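Side-chain contacts in lysine/ornithine decarboxylase (Vibrio vulnificus, PDB 2PLJ), which decarboxylates lysine and ornithine, probably with a pyridoxal phosphate cofactor, to give cadaverine and putrescine: residues His44-Ser49 against Leu379-Thr384; Asp322-Tyr325 against Gly330-Phe333; Tyr338-Ile343 against Asp363-Asn368. All blocks are in the same frame, centred on the assembly; numbering follows the deposited sequence. Where two conformers were deposited one is given.

Contact 1 of 3, residues His44-Ser49 against Leu379-Thr384; sequences HLIEAS and LVIGRT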
ATOM      1  N   HIS A  44      19.095 -23.801   5.577  1.00 25.38           N
ATOM      2  CA  HIS A  44      20.116 -23.308   6.505  1.00 26.53           C
ATOM      3  C   HIS A  44      20.312 -21.798   6.458  1.00 26.64           C
ATOM      4  O   HIS A  44      20.411 -21.138   7.507  1.00 26.18           O
ATOM      5  CB  HIS A  44      21.463 -23.968   6.257  1.00 27.16           C
ATOM      6  CG  HIS A  44      22.520 -23.539   7.227  1.00 30.44           C
ATOM      7  ND1 HIS A  44      22.279 -23.420   8.582  1.00 31.93           N
ATOM      8  CD2 HIS A  44      23.822 -23.204   7.044  1.00 32.50           C
ATOM      9  CE1 HIS A  44      23.391 -23.037   9.190  1.00 32.98           C
ATOM     10  NE2 HIS A  44      24.342 -22.903   8.280  1.00 32.09           N
ATOM     11  N   LEU A  45      20.398 -21.274   5.234  1.00 26.51           N
ATOM     12  CA  LEU A  45      20.553 -19.840   5.009  1.00 27.47           C
ATOM     13  C   LEU A  45      19.352 -19.089   5.550  1.00 25.88           C
ATOM     14  O   LEU A  45      19.521 -18.124   6.298  1.00 25.13           O
ATOM     15  CB  LEU A  45      20.763 -19.536   3.521  1.00 28.13           C
ATOM     16  CG  LEU A  45      21.133 -18.114   3.086  1.00 31.01           C
ATOM     17  CD1 LEU A  45      22.150 -17.436   4.032  1.00 33.63           C
ATOM     18  CD2 LEU A  45      21.717 -18.168   1.673  1.00 30.25           C
ATOM     19  N   ILE A  46      18.154 -19.564   5.215  1.00 24.78           N
ATOM     20  CA  ILE A  46      16.918 -18.947   5.714  1.00 24.17           C
ATOM     21  C   ILE A  46      16.891 -18.916   7.249  1.00 23.84           C
ATOM     22  O   ILE A  46      16.725 -17.856   7.855  1.00 23.71           O
ATOM     23  CB  ILE A  46      15.634 -19.612   5.127  1.00 23.76           C
ATOM     24  CG1 ILE A  46      15.551 -19.349   3.605  1.00 24.43           C
ATOM     25  CG2 ILE A  46      14.380 -19.096   5.842  1.00 24.77           C
ATOM     26  CD1 ILE A  46      14.655 -20.341   2.857  1.00 24.80           C
ATOM     27  N   GLU A  47      17.088 -20.079   7.880  1.00 23.74           N
ATOM     28  CA  GLU A  47      17.107 -20.158   9.341  1.00 23.16           C
ATOM     29  C   GLU A  47      18.203 -19.300  10.002  1.00 23.58           C
ATOM     30  O   GLU A  47      17.930 -18.601  10.977  1.00 23.29           O
ATOM     31  CB  GLU A  47      17.210 -21.616   9.774  1.00 23.00           C
ATOM     32  CG  GLU A  47      15.980 -22.404   9.362  1.00 22.09           C
ATOM     33  CD  GLU A  47      16.056 -23.864   9.771  1.00 22.13           C
ATOM     34  OE1 GLU A  47      17.191 -24.358   9.991  1.00 22.74           O
ATOM     35  OE2 GLU A  47      14.990 -24.510   9.846  1.00 21.12           O
ATOM     36  N   ALA A  48      19.419 -19.348   9.466  1.00 24.05           N
ATOM     37  CA  ALA A  48      20.505 -18.477   9.943  1.00 24.61           C
ATOM     38  C   ALA A  48      20.130 -16.984   9.849  1.00 24.61           C
ATOM     39  O   ALA A  48      20.412 -16.204  10.773  1.00 24.26           O
ATOM     40  CB  ALA A  48      21.793 -18.755   9.178  1.00 24.57           C
ATOM     41  N   SER A  49      19.487 -16.599   8.747  1.00 24.78           N
ATOM     42  CA  SER A  49      19.085 -15.206   8.540  1.00 25.45           C
ATOM     43  C   SER A  49      18.053 -14.739   9.564  1.00 25.47           C
ATOM     44  O   SER A  49      18.173 -13.639  10.114  1.00 25.96           O
ATOM     45  CB  SER A  49      18.558 -15.012   7.113  1.00 25.83           C
ATOM     46  OG  SER A  49      19.639 -15.147   6.197  1.00 29.52           O
ATOM     47  N   LEU A 379       8.330 -20.838   9.889  1.00 15.23           N
ATOM     48  CA  LEU A 379       8.530 -19.941   8.724  1.00 15.11           C
ATOM     49  C   LEU A 379       7.712 -20.291   7.483  1.00 15.80           C
ATOM     50  O   LEU A 379       7.545 -21.476   7.123  1.00 15.78           O
ATOM     51  CB  LEU A 379      10.008 -19.876   8.369  1.00 15.80           C
ATOM     52  CG  LEU A 379      10.969 -19.541   9.511  1.00 15.20           C
ATOM     53  CD1 LEU A 379      12.402 -19.437   8.993  1.00 17.45           C
ATOM     54  CD2 LEU A 379      10.539 -18.263  10.230  1.00 18.91           C
ATOM     55  N   VAL A 380       7.265 -19.221   6.814  1.00 15.35           N
ATOM     56  CA  VAL A 380       6.535 -19.289   5.562  1.00 16.10           C
ATOM     57  C   VAL A 380       7.359 -18.502   4.548  1.00 15.01           C
ATOM     58  O   VAL A 380       7.748 -17.359   4.813  1.00 15.92           O
ATOM     59  CB  VAL A 380       5.118 -18.706   5.692  1.00 16.73           C
ATOM     60  CG1 VAL A 380       4.428 -18.632   4.323  1.00 18.67           C
ATOM     61  CG2 VAL A 380       4.303 -19.558   6.677  1.00 17.51           C
ATOM     62  N   ILE A 381       7.619 -19.129   3.408  1.00 14.57           N
ATOM     63  CA  ILE A 381       8.586 -18.611   2.425  1.00 15.42           C
ATOM     64  C   ILE A 381       7.811 -18.289   1.159  1.00 14.41           C
ATOM     65  O   ILE A 381       6.986 -19.099   0.722  1.00 13.61           O
ATOM     66  CB  ILE A 381       9.678 -19.690   2.107  1.00 15.27           C
ATOM     67  CG1 ILE A 381      10.340 -20.301   3.376  1.00 19.01           C
ATOM     68  CG2 ILE A 381      10.698 -19.185   1.082  1.00 17.87           C
ATOM     69  CD1 ILE A 381      10.775 -19.298   4.454  1.00 20.20           C
ATOM     70  N   GLY A 382       8.068 -17.127   0.577  1.00 14.70           N
ATOM     71  CA  GLY A 382       7.469 -16.736  -0.703  1.00 14.58           C
ATOM     72  C   GLY A 382       8.542 -16.617  -1.777  1.00 16.04           C
ATOM     73  O   GLY A 382       9.643 -16.101  -1.508  1.00 15.60           O
ATOM     74  N   ARG A 383       8.254 -17.119  -2.980  1.00 15.30           N
ATOM     75  CA  ARG A 383       9.217 -17.019  -4.083  1.00 16.02           C
ATOM     76  C   ARG A 383       8.794 -15.958  -5.095  1.00 15.04           C
ATOM     77  O   ARG A 383       7.601 -15.620  -5.192  1.00 15.29           O
ATOM     78  CB  ARG A 383       9.386 -18.346  -4.856  1.00 17.37           C
ATOM     79  CG  ARG A 383       9.300 -19.650  -4.046  1.00 22.01           C
ATOM     80  CD  ARG A 383      10.435 -19.816  -3.066  1.00 28.78           C
ATOM     81  NE  ARG A 383      11.762 -19.934  -3.677  1.00 33.16           N
ATOM     82  CZ  ARG A 383      12.372 -21.087  -3.978  1.00 35.09           C
ATOM     83  NH1 ARG A 383      11.765 -22.256  -3.794  1.00 34.23           N
ATOM     84  NH2 ARG A 383      13.593 -21.063  -4.510  1.00 35.89           N
ATOM     85  N   THR A 384       9.766 -15.532  -5.915  1.00 14.45           N
ATOM     86  CA  THR A 384       9.516 -14.532  -6.957  1.00 15.13           C
ATOM     87  C   THR A 384       8.946 -13.256  -6.293  1.00 14.33           C
ATOM     88  O   THR A 384       8.001 -12.618  -6.788  1.00 13.42           O
ATOM     89  CB  THR A 384       8.549 -15.046  -8.075  1.00 15.95           C
ATOM     90  OG1 THR A 384       8.712 -16.468  -8.249  1.00 19.41           O
ATOM     91  CG2 THR A 384       8.823 -14.317  -9.401  1.00 15.72           C
TER
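Ile-46 meets Leu-379 and Ile-381 where helix 40-53 lies against a strand of the beta domain, in the two-domain fold of the beta/alpha-barrel basic amino acid decarboxylases. Three aliphatic side chains make all the close contacts, an example of how one helix residue can engage two residues on the same side of a strand. The touching atom of the helix is a single methyl, Ile-46 CG2. It lies 3.7 Å from Leu-379 CD1 and is 3.9 Å from Ile-381 CD1, and so is shared by two methyls whose residues stand two apart on strand 379-382. The approaches differ. Ile-46 and Leu-379 run past each other in opposite directions, whereas Ile-46 and Ile-381 come tip to tip. On the strand, Leu-379 is extended to its touching methyl (chi2 -177°), while Ile-381 is bent at chi2 (-46°), a fold that presents CD1 to the helix. The same apolar layer continues through Val-303 on strand 300-312, Leu-59 on strand 57-61 and Ile-343, which touches both Ile-46 and Leu-379.

Hydrogen bonds serve each side separately and none crosses the contact. The strand is held in its sheet partly by backbone pairing with strand 300-312, where Val-380 bonds to Ala-304 and Gly-382 to Ser-302. Within the helix, one carbonyl takes two donors from a single residue. Leu-45 O receives Ser-49 N at 2.9 Å, the regular helical bond, and also Ser-49 OG at 3.0 Å. The two arrive from opposite faces of the carbonyl plane, the hydroxyl standing 40° out of it.

Contact 2 of 3, residues Asp322-Tyr325 against Gly330-Phe333; sequences DGIY and GLMF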
ATOM      1  N   ASP A 322       4.072 -10.701   8.206  1.00 15.06           N
ATOM      2  CA  ASP A 322       4.104  -9.947   6.930  1.00 14.67           C
ATOM      3  C   ASP A 322       2.786 -10.245   6.208  1.00 15.29           C
ATOM      4  O   ASP A 322       2.159 -11.297   6.425  1.00 14.48           O
ATOM      5  CB  ASP A 322       5.303 -10.397   6.086  1.00 14.31           C
ATOM      6  CG  ASP A 322       5.807  -9.293   5.108  1.00 17.89           C
ATOM      7  OD1 ASP A 322       5.155  -8.204   4.981  1.00 17.77           O
ATOM      8  OD2 ASP A 322       6.890  -9.505   4.534  1.00 16.83           O
ATOM      9  N   GLY A 323       2.324  -9.306   5.387  1.00 14.67           N
ATOM     10  CA  GLY A 323       1.069  -9.517   4.677  1.00 14.43           C
ATOM     11  C   GLY A 323       0.786  -8.440   3.641  1.00 13.98           C
ATOM     12  O   GLY A 323       1.720  -7.849   3.104  1.00 15.10           O
ATOM     13  N   ILE A 324      -0.500  -8.225   3.362  1.00 14.49           N
ATOM     14  CA  ILE A 324      -0.915  -7.396   2.210  1.00 15.40           C
ATOM     15  C   ILE A 324      -0.627  -5.924   2.386  1.00 14.65           C
ATOM     16  O   ILE A 324      -0.633  -5.171   1.403  1.00 15.44           O
ATOM     17  CB  ILE A 324      -2.415  -7.577   1.830  1.00 15.27           C
ATOM     18  CG1 ILE A 324      -3.295  -6.708   2.750  1.00 14.99           C
ATOM     19  CG2 ILE A 324      -2.769  -9.086   1.729  1.00 19.35           C
ATOM     20  CD1 ILE A 324      -4.757  -6.600   2.310  1.00 18.33           C
ATOM     21  N   TYR A 325      -0.356  -5.496   3.628  1.00 13.65           N
ATOM     22  CA  TYR A 325       0.076  -4.100   3.860  1.00 13.75           C
ATOM     23  C   TYR A 325       1.596  -3.962   3.837  1.00 14.78           C
ATOM     24  O   TYR A 325       2.146  -2.855   4.015  1.00 14.27           O
ATOM     25  CB  TYR A 325      -0.480  -3.614   5.189  1.00 14.01           C
ATOM     26  CG  TYR A 325      -1.969  -3.307   5.112  1.00 12.62           C
ATOM     27  CD1 TYR A 325      -2.429  -2.103   4.518  1.00 12.27           C
ATOM     28  CD2 TYR A 325      -2.920  -4.210   5.611  1.00 14.09           C
ATOM     29  CE1 TYR A 325      -3.784  -1.805   4.436  1.00 13.44           C
ATOM     30  CE2 TYR A 325      -4.268  -3.897   5.555  1.00 13.97           C
ATOM     31  CZ  TYR A 325      -4.690  -2.686   4.983  1.00 12.78           C
ATOM     32  OH  TYR A 325      -6.041  -2.408   4.934  1.00 12.69           O
ATOM     33  N   GLY A 330       1.581  -6.577  -3.293  1.00 12.48           N
ATOM     34  CA  GLY A 330       1.378  -6.961  -4.720  1.00 13.55           C
ATOM     35  C   GLY A 330       0.118  -7.802  -4.963  1.00 13.17           C
ATOM     36  O   GLY A 330      -0.447  -7.780  -6.047  1.00 14.00           O
ATOM     37  N   LEU A 331      -0.367  -8.498  -3.927  1.00 14.32           N
ATOM     38  CA  LEU A 331      -1.665  -9.201  -4.031  1.00 14.84           C
ATOM     39  C   LEU A 331      -2.782  -8.224  -4.348  1.00 15.46           C
ATOM     40  O   LEU A 331      -3.704  -8.551  -5.083  1.00 16.50           O
ATOM     41  CB  LEU A 331      -2.013  -9.938  -2.739  1.00 14.64           C
ATOM     42  CG  LEU A 331      -1.020 -11.036  -2.325  1.00 17.13           C
ATOM     43  CD1 LEU A 331      -1.531 -11.628  -0.996  1.00 18.37           C
ATOM     44  CD2 LEU A 331      -0.870 -12.123  -3.348  1.00 19.90           C
ATOM     45  N   MET A 332      -2.659  -7.010  -3.817  1.00 14.97           N
ATOM     46  CA  MET A 332      -3.623  -5.940  -4.013  1.00 15.72           C
ATOM     47  C   MET A 332      -3.341  -5.071  -5.243  1.00 14.90           C
ATOM     48  O   MET A 332      -4.232  -4.860  -6.079  1.00 16.86           O
ATOM     49  CB  MET A 332      -3.689  -5.071  -2.748  1.00 14.79           C
ATOM     50  CG  MET A 332      -4.183  -5.836  -1.493  0.50 18.32           C
ATOM     51  SD  MET A 332      -5.843  -6.541  -1.635  0.50 25.05           S
ATOM     52  CE  MET A 332      -6.876  -5.098  -1.414  0.50 23.49           C
ATOM     53  N   PHE A 333      -2.114  -4.576  -5.352  1.00 14.89           N
ATOM     54  CA  PHE A 333      -1.808  -3.601  -6.400  1.00 15.09           C
ATOM     55  C   PHE A 333      -1.347  -4.239  -7.717  1.00 16.13           C
ATOM     56  O   PHE A 333      -1.399  -3.576  -8.783  1.00 18.11           O
ATOM     57  CB  PHE A 333      -0.685  -2.687  -5.924  1.00 15.88           C
ATOM     58  CG  PHE A 333      -1.086  -1.718  -4.812  1.00 12.78           C
ATOM     59  CD1 PHE A 333      -1.974  -0.667  -5.102  1.00 12.99           C
ATOM     60  CD2 PHE A 333      -0.506  -1.803  -3.527  1.00 13.21           C
ATOM     61  CE1 PHE A 333      -2.348   0.277  -4.117  1.00 14.08           C
ATOM     62  CE2 PHE A 333      -0.844  -0.851  -2.513  1.00 13.98           C
ATOM     63  CZ  PHE A 333      -1.775   0.204  -2.829  1.00 14.45           C
TER
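Ile-324 N is hydrogen-bonded to Asp-363 OD1, of a carboxylate whose other oxygen bonds to Thr-358 OG1, and from a backbone held there the side chain of Ile-324 reaches across to Leu-331 and Met-332. One residue earlier, Gly-323 N makes only a weak, strongly bent bond of 3.1 Å to Asp-322 OD1. Asp-322 OD2 bonds to Ser-327 OG, which ties the start of this loop to the residues leading into helix 330-333.

The contact proper is apolar, and it illustrates how a branched side chain can divide itself between consecutive residues of a short helix. CG1 of Ile-324 occupies the crowded position between backbone N and carbonyl carbon (chi1 82°), leaving CG2 beside the N. That methyl, Ile-324 CG2, meets Leu-331 CD1 at 3.9 Å, the two side chains crossing at about a right angle. The longer branch runs to the methionine: Ile-324 CD1 lies 3.9 Å from Met-332 CG and 4.1 Å from Met-332 SD. Met-332 is bent at both chi2 and chi3; it has two conformers, and these distances hold for one of them.

Next along the helix, Phe-333 lines the pocket of the bound putrescine-pyridoxyl phosphate adduct and stacks on Tyr-325 of the second subunit, while Phe-333 of that subunit packs on both Ile-324 and Met-332. The contact thus sits at the dimer interface, folding the loop that leaves strand 315-320 back against helix 330-333, after which the chain runs on into strand 340-342.

Contact 3 of 3, residues Tyr338-Ile343 against Asp363-Asn368; sequences YPLTTI and DVIAEN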
ATOM      1  N   TYR A 338       1.914 -15.558  -5.534  1.00 14.96           N
ATOM      2  CA  TYR A 338       3.287 -16.043  -5.383  1.00 14.78           C
ATOM      3  C   TYR A 338       3.299 -17.487  -4.915  1.00 15.39           C
ATOM      4  O   TYR A 338       2.476 -17.853  -4.061  1.00 15.79           O
ATOM      5  CB  TYR A 338       4.105 -15.186  -4.380  1.00 14.79           C
ATOM      6  CG  TYR A 338       3.935 -13.697  -4.615  1.00 15.62           C
ATOM      7  CD1 TYR A 338       4.713 -13.036  -5.574  1.00 15.83           C
ATOM      8  CD2 TYR A 338       2.971 -12.966  -3.891  1.00 17.23           C
ATOM      9  CE1 TYR A 338       4.526 -11.677  -5.842  1.00 14.41           C
ATOM     10  CE2 TYR A 338       2.778 -11.591  -4.129  1.00 14.80           C
ATOM     11  CZ  TYR A 338       3.572 -10.966  -5.106  1.00 14.99           C
ATOM     12  OH  TYR A 338       3.396  -9.627  -5.306  1.00 16.29           O
ATOM     13  N   PRO A 339       4.281 -18.277  -5.396  1.00 15.98           N
ATOM     14  CA  PRO A 339       4.455 -19.627  -4.809  1.00 15.91           C
ATOM     15  C   PRO A 339       4.818 -19.456  -3.334  1.00 15.75           C
ATOM     16  O   PRO A 339       5.624 -18.607  -3.001  1.00 16.62           O
ATOM     17  CB  PRO A 339       5.634 -20.230  -5.588  1.00 16.99           C
ATOM     18  CG  PRO A 339       5.872 -19.299  -6.782  1.00 18.22           C
ATOM     19  CD  PRO A 339       5.318 -17.953  -6.400  1.00 16.46           C
ATOM     20  N   LEU A 340       4.200 -20.257  -2.481  1.00 16.02           N
ATOM     21  CA  LEU A 340       4.434 -20.236  -1.028  1.00 16.28           C
ATOM     22  C   LEU A 340       4.825 -21.631  -0.559  1.00 17.16           C
ATOM     23  O   LEU A 340       4.288 -22.636  -1.042  1.00 17.25           O
ATOM     24  CB  LEU A 340       3.178 -19.771  -0.283  1.00 16.67           C
ATOM     25  CG  LEU A 340       2.638 -18.357  -0.583  1.00 18.01           C
ATOM     26  CD1 LEU A 340       1.250 -18.172   0.040  1.00 20.10           C
ATOM     27  CD2 LEU A 340       3.612 -17.282  -0.130  1.00 21.07           C
ATOM     28  N   THR A 341       5.756 -21.688   0.385  1.00 17.22           N
ATOM     29  CA  THR A 341       6.141 -22.962   0.965  1.00 17.51           C
ATOM     30  C   THR A 341       6.471 -22.777   2.444  1.00 18.21           C
ATOM     31  O   THR A 341       6.401 -21.654   2.983  1.00 18.46           O
ATOM     32  CB  THR A 341       7.290 -23.645   0.128  1.00 17.91           C
ATOM     33  OG1 THR A 341       7.443 -25.015   0.518  1.00 18.64           O
ATOM     34  CG2 THR A 341       8.617 -22.893   0.245  1.00 17.81           C
ATOM     35  N   THR A 342       6.791 -23.882   3.107  1.00 17.56           N
ATOM     36  CA  THR A 342       7.195 -23.839   4.503  1.00 17.79           C
ATOM     37  C   THR A 342       8.465 -24.653   4.617  1.00 18.28           C
ATOM     38  O   THR A 342       8.719 -25.524   3.780  1.00 18.43           O
ATOM     39  CB  THR A 342       6.095 -24.452   5.413  1.00 17.88           C
ATOM     40  OG1 THR A 342       5.749 -25.757   4.926  1.00 17.65           O
ATOM     41  CG2 THR A 342       4.866 -23.562   5.394  1.00 19.35           C
ATOM     42  N   ILE A 343       9.276 -24.351   5.625  1.00 18.25           N
ATOM     43  CA  ILE A 343      10.456 -25.179   5.895  1.00 19.21           C
ATOM     44  C   ILE A 343       9.979 -26.545   6.361  1.00 20.37           C
ATOM     45  O   ILE A 343      10.439 -27.568   5.840  1.00 20.02           O
ATOM     46  CB  ILE A 343      11.446 -24.506   6.875  1.00 18.64           C
ATOM     47  CG1 ILE A 343      12.092 -23.280   6.201  1.00 20.23           C
ATOM     48  CG2 ILE A 343      12.535 -25.519   7.351  1.00 19.05           C
ATOM     49  CD1 ILE A 343      12.839 -22.369   7.156  1.00 23.62           C
ATOM     50  N   ASP A 363      -6.567  -8.361   5.259  1.00 17.92           N
ATOM     51  CA  ASP A 363      -5.162  -8.738   5.256  1.00 16.27           C
ATOM     52  C   ASP A 363      -5.022 -10.267   5.350  1.00 16.49           C
ATOM     53  O   ASP A 363      -4.728 -10.836   6.410  1.00 15.83           O
ATOM     54  CB  ASP A 363      -4.417  -8.037   6.389  1.00 16.68           C
ATOM     55  CG  ASP A 363      -2.918  -8.268   6.335  1.00 13.95           C
ATOM     56  OD1 ASP A 363      -2.443  -8.982   5.404  1.00 14.99           O
ATOM     57  OD2 ASP A 363      -2.221  -7.705   7.216  1.00 15.81           O
ATOM     58  N   VAL A 364      -5.212 -10.910   4.205  1.00 16.25           N
ATOM     59  CA  VAL A 364      -5.102 -12.369   4.063  1.00 16.92           C
ATOM     60  C   VAL A 364      -4.261 -12.650   2.824  1.00 17.67           C
ATOM     61  O   VAL A 364      -4.529 -12.071   1.748  1.00 18.50           O
ATOM     62  CB  VAL A 364      -6.493 -12.998   3.955  1.00 17.92           C
ATOM     63  CG1 VAL A 364      -6.414 -14.489   3.569  1.00 19.23           C
ATOM     64  CG2 VAL A 364      -7.226 -12.779   5.281  1.00 17.81           C
ATOM     65  N   ILE A 365      -3.248 -13.510   2.976  1.00 16.79           N
ATOM     66  CA  ILE A 365      -2.316 -13.824   1.881  1.00 18.30           C
ATOM     67  C   ILE A 365      -2.750 -15.048   1.077  1.00 18.67           C
ATOM     68  O   ILE A 365      -2.552 -15.104  -0.144  1.00 18.43           O
ATOM     69  CB  ILE A 365      -0.896 -14.115   2.459  1.00 18.68           C
ATOM     70  CG1 ILE A 365      -0.346 -12.889   3.209  1.00 21.39           C
ATOM     71  CG2 ILE A 365       0.015 -14.696   1.371  1.00 21.48           C
ATOM     72  CD1 ILE A 365       0.701 -13.321   4.285  1.00 23.73           C
ATOM     73  N   ALA A 366      -3.344 -16.038   1.758  1.00 18.15           N
ATOM     74  CA  ALA A 366      -3.819 -17.253   1.098  1.00 18.07           C
ATOM     75  C   ALA A 366      -5.083 -17.677   1.816  1.00 18.78           C
ATOM     76  O   ALA A 366      -5.028 -18.046   2.990  1.00 18.93           O
ATOM     77  CB  ALA A 366      -2.795 -18.346   1.167  1.00 17.55           C
ATOM     78  N   GLU A 367      -6.215 -17.604   1.113  1.00 20.63           N
ATOM     79  CA  GLU A 367      -7.534 -17.937   1.703  1.00 23.07           C
ATOM     80  C   GLU A 367      -7.701 -19.432   1.954  1.00 22.66           C
ATOM     81  O   GLU A 367      -8.428 -19.841   2.860  1.00 22.41           O
ATOM     82  CB  GLU A 367      -8.685 -17.444   0.807  1.00 23.45           C
ATOM     83  CG  GLU A 367      -8.869 -15.915   0.813  1.00 26.12           C
ATOM     84  CD  GLU A 367      -9.997 -15.468  -0.111  1.00 27.80           C
ATOM     85  OE1 GLU A 367     -10.979 -16.233  -0.256  1.00 31.50           O
ATOM     86  OE2 GLU A 367      -9.895 -14.357  -0.704  1.00 34.29           O
ATOM     87  N   ASN A 368      -7.042 -20.252   1.145  1.00 22.66           N
ATOM     88  CA  ASN A 368      -7.151 -21.699   1.270  1.00 23.70           C
ATOM     89  C   ASN A 368      -5.816 -22.245   0.799  1.00 23.48           C
ATOM     90  O   ASN A 368      -5.422 -22.028  -0.355  1.00 25.57           O
ATOM     91  CB  ASN A 368      -8.315 -22.240   0.409  1.00 24.17           C
ATOM     92  CG  ASN A 368      -8.643 -23.701   0.706  1.00 28.77           C
ATOM     93  OD1 ASN A 368      -8.445 -24.185   1.823  1.00 31.98           O
ATOM     94  ND2 ASN A 368      -9.181 -24.410  -0.300  1.00 32.69           N
TER
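Leu-340 CD1 is the one atom through which strand 340-342 touches the bulged chain of residues 363-368. Ile-365 CG2 lies 3.9 Å from Leu-340 CD1, and Ala-366 CB is 4.2 Å from Leu-340 CD1, a looser approach. Leu-340 and Ile-365 cross obliquely. The isoleucine uses its short branch here: CG2 stands anti to the backbone N, while CG1 lies beside that N (chi1 -61°) and carries CD1 toward Asp-322 O, against which it packs. Each branch therefore has its own neighbour.

That two consecutive residues address one leucine methyl follows from the backbone. Ile-365 and Ala-366 both hydrogen-bond to Leu-354, forming a classic beta bulge, and in both the CB points toward Leu-340. This is a compact example of a bulge putting adjacent side chains on one face. Leu-354 also touches Leu-340 and Ala-366, and Phe-328 and Ile-369 touch the leucine as well.

Further out, the backbone on either side of Leu-340 is fixed to strand 379-382, Pro-339 pairing with Arg-383 and Thr-341 with Ile-381, while at the start of the other segment Asp-363 O accepts a hydrogen bond from Lys-186 NZ of the second subunit. The packing lies near the surface of the beta domain, spanning between strand 340-342, antiparallel neighbour of strand 379-382, and the bulged connection that follows strand 349-355 and turns into strand 369-372.

In the fold
After the short strand 24-26 the chain forms helix 40-53, the early half of contact 1, adds strand 57-61 to the sheet, then runs through the beta/alpha barrel and returns to the beta domain. There contact 2 closes a loop of four intervening residues, packing the chain after strand 315-320 on helix 330-333 at the subunit interface. Contact 3 follows in series, closing nineteen residues and tying strand 340-342 to the connection before strand 369-372. Both nest within the 329 residues that strand 379-382 closes as contact 1, and none cross. Contacts 1 and 3 share neighbouring strands, their centres about 14 Å apart; the centres of contacts 2 and 3 are about 11 Å apart.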